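Local coordinates for protein probable endonuclease 4 (Thermotoga maritima, PDB 4HNO) that probably cleaves phosphodiester bonds at apurinic or apyrimidinic sites in DNA during base excision repair, using a metal cluster that includes zinc, at residues V25-N30 / E273-V278. Numbering follows the deposited sequence. Where two conformers were deposited one is given.
Sequences VNIGGN and EDIKKV
I275 meets I27 and the two glycines that follow it, where the chain leaves helix 20-26. The two isoleucine side chains cross at about a right angle. Both touch through their delta methyls, with I27 CD1 3.9 Å from I275 CD1. I27 CG1 lies equally close to that methyl, so the end of I275 lies across the outer part of the I27 chain, touching both CG1 and CD1. I275 is extended beyond CG1 (chi2 179°), which carries CD1 out from helix 268-284 to the turn. Its closest approach there is to a polar atom, I27 O, 3.5 Å from CD1. The other branch of I275 packs on the next peptide, with CG2 3.8 Å from G28 O. Thus both branches of one side chain lie against backbone.

G28 has positive phi (90°), which suits glycine, and forms a Schellman motif that ends the helix. Its N donates to V25 O at 3.0 Å. Just beyond, I275 CD1 lies 4.0 Å from G29 N.

No direct hydrogen bond joins the two segments. Water takes that role at the exposed edge. One water donates to I27 O (2.7 Å) and accepts from K276 NZ (3.1 Å). A second donates to N26 O and receives a weak bond from the same amine. Through these waters the lysine charge sits near the carbonyl end of helix 20-26, where it would probably be favourable to the helix dipole.

The contact joins two neighbouring outer helices of the TIM barrel. I27 also packs on A9 of strand 7-10 and on A272 of helix 268-284. I275 reaches I7 of strand 7-10 and L262 of strand 260-262, which pair in parallel beneath it.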
loop_
_atom_site.group_PDB
_atom_site.type_symbol
_atom_site.label_atom_id
_atom_site.label_comp_id
_atom_site.label_asym_id
_atom_site.label_seq_id
_atom_site.Cartn_x
_atom_site.Cartn_y
_atom_site.Cartn_z
ATOM N N VAL A 25 8.301 0.536 16.801
ATOM C CA VAL A 25 9.471 -0.063 17.418
ATOM C C VAL A 25 9.045 -1.199 18.358
ATOM O O VAL A 25 9.676 -2.262 18.408
ATOM C CB VAL A 25 10.275 1.016 18.173
ATOM C CG1 VAL A 25 11.334 0.406 19.074
ATOM C CG2 VAL A 25 10.897 1.973 17.184
ATOM N N ASN A 26 7.957 -0.984 19.096
ATOM C CA ASN A 26 7.490 -1.970 20.072
ATOM C C ASN A 26 7.016 -3.274 19.460
ATOM O O ASN A 26 7.053 -4.295 20.129
ATOM C CB ASN A 26 6.381 -1.399 20.961
ATOM C CG ASN A 26 6.906 -0.423 21.995
ATOM O OD1 ASN A 26 8.113 -0.344 22.238
ATOM N ND2 ASN A 26 5.999 0.317 22.625
ATOM N N ILE A 27 6.567 -3.251 18.212
ATOM C CA ILE A 27 6.208 -4.506 17.545
ATOM C C ILE A 27 7.371 -5.118 16.775
ATOM O O ILE A 27 7.193 -6.158 16.146
ATOM C CB ILE A 27 4.964 -4.392 16.628
ATOM C CG1 ILE A 27 5.213 -3.535 15.384
ATOM C CG2 ILE A 27 3.766 -3.919 17.433
ATOM C CD1 ILE A 27 4.103 -3.659 14.339
ATOM N N GLY A 28 8.550 -4.497 16.831
ATOM C CA GLY A 28 9.715 -5.010 16.134
ATOM C C GLY A 28 9.870 -4.495 14.718
ATOM O O GLY A 28 10.595 -5.084 13.920
ATOM N N GLY A 29 9.194 -3.391 14.406
ATOM C CA GLY A 29 9.233 -2.838 13.065
ATOM C C GLY A 29 10.150 -1.641 12.921
ATOM O O GLY A 29 10.589 -1.041 13.909
ATOM N N ASN A 30 10.388 -1.276 11.660
ATOM C CA ASN A 30 11.166 -0.091 11.304
ATOM C C ASN A 30 10.507 0.653 10.143
ATOM O O ASN A 30 11.133 1.520 9.540
ATOM C CB ASN A 30 12.620 -0.466 10.976
ATOM C CG ASN A 30 12.719 -1.427 9.813
ATOM O OD1 ASN A 30 11.778 -1.601 9.051
ATOM N ND2 ASN A 30 13.860 -2.061 9.683
ATOM N N GLU A 273 3.512 -10.594 16.374
ATOM C CA GLU A 273 3.673 -12.019 16.151
ATOM C C GLU A 273 3.999 -12.306 14.688
ATOM O O GLU A 273 4.823 -13.180 14.400
ATOM C CB GLU A 273 2.412 -12.773 16.579
ATOM C CG GLU A 273 2.206 -12.846 18.078
ATOM C CD GLU A 273 0.886 -13.499 18.455
ATOM O OE1 GLU A 273 0.128 -13.913 17.549
ATOM O OE2 GLU A 273 0.605 -13.598 19.668
ATOM N N ASP A 274 3.344 -11.599 13.770
ATOM C CA ASP A 274 3.602 -11.814 12.356
ATOM C C ASP A 274 5.026 -11.401 11.986
ATOM O O ASP A 274 5.651 -12.058 11.154
ATOM C CB ASP A 274 2.560 -11.113 11.469
ATOM C CG ASP A 274 1.248 -11.936 11.318
ATOM O OD1 ASP A 274 1.023 -12.835 12.175
ATOM O OD2 ASP A 274 0.450 -11.660 10.371
ATOM N N ILE A 275 5.548 -10.325 12.584
ATOM C CA ILE A 275 6.914 -9.929 12.308
ATOM C C ILE A 275 7.864 -11.021 12.802
ATOM O O ILE A 275 8.798 -11.404 12.100
ATOM C CB ILE A 275 7.240 -8.553 12.940
ATOM C CG1 ILE A 275 6.458 -7.468 12.189
ATOM C CG2 ILE A 275 8.725 -8.274 12.882
ATOM C CD1 ILE A 275 6.668 -6.063 12.731
ATOM N N LYS A 276 7.621 -11.551 13.994
ATOM C CA LYS A 276 8.429 -12.661 14.481
ATOM C C LYS A 276 8.342 -13.844 13.525
ATOM O O LYS A 276 9.348 -14.499 13.278
ATOM C CB LYS A 276 7.969 -13.069 15.870
ATOM C CG LYS A 276 8.419 -12.117 16.959
ATOM C CD LYS A 276 7.954 -12.571 18.336
ATOM C CE LYS A 276 8.286 -11.540 19.405
ATOM N NZ LYS A 276 7.514 -10.276 19.228
ATOM N N LYS A 277 7.149 -14.132 13.004
ATOM C CA LYS A 277 6.976 -15.231 12.053
ATOM C C LYS A 277 7.802 -15.007 10.786
ATOM O O LYS A 277 8.397 -15.942 10.264
ATOM C CB LYS A 277 5.494 -15.396 11.716
ATOM C CG LYS A 277 5.169 -16.523 10.749
ATOM C CD LYS A 277 5.511 -17.875 11.335
ATOM C CE LYS A 277 4.702 -18.976 10.677
ATOM N NZ LYS A 277 4.922 -20.282 11.351
ATOM N N VAL A 278 7.819 -13.783 10.268
ATOM C CA VAL A 278 8.634 -13.491 9.100
ATOM C C VAL A 278 10.096 -13.844 9.357
ATOM O O VAL A 278 10.739 -14.503 8.541
ATOM C CB VAL A 278 8.481 -12.020 8.674
ATOM C CG1 VAL A 278 9.530 -11.635 7.648
ATOM C CG2 VAL A 278 7.067 -11.797 8.141
HETATM O O HOH W 1 7.107 -7.152 20.449
HETATM O O HOH W 2 7.964 -8.747 16.623
#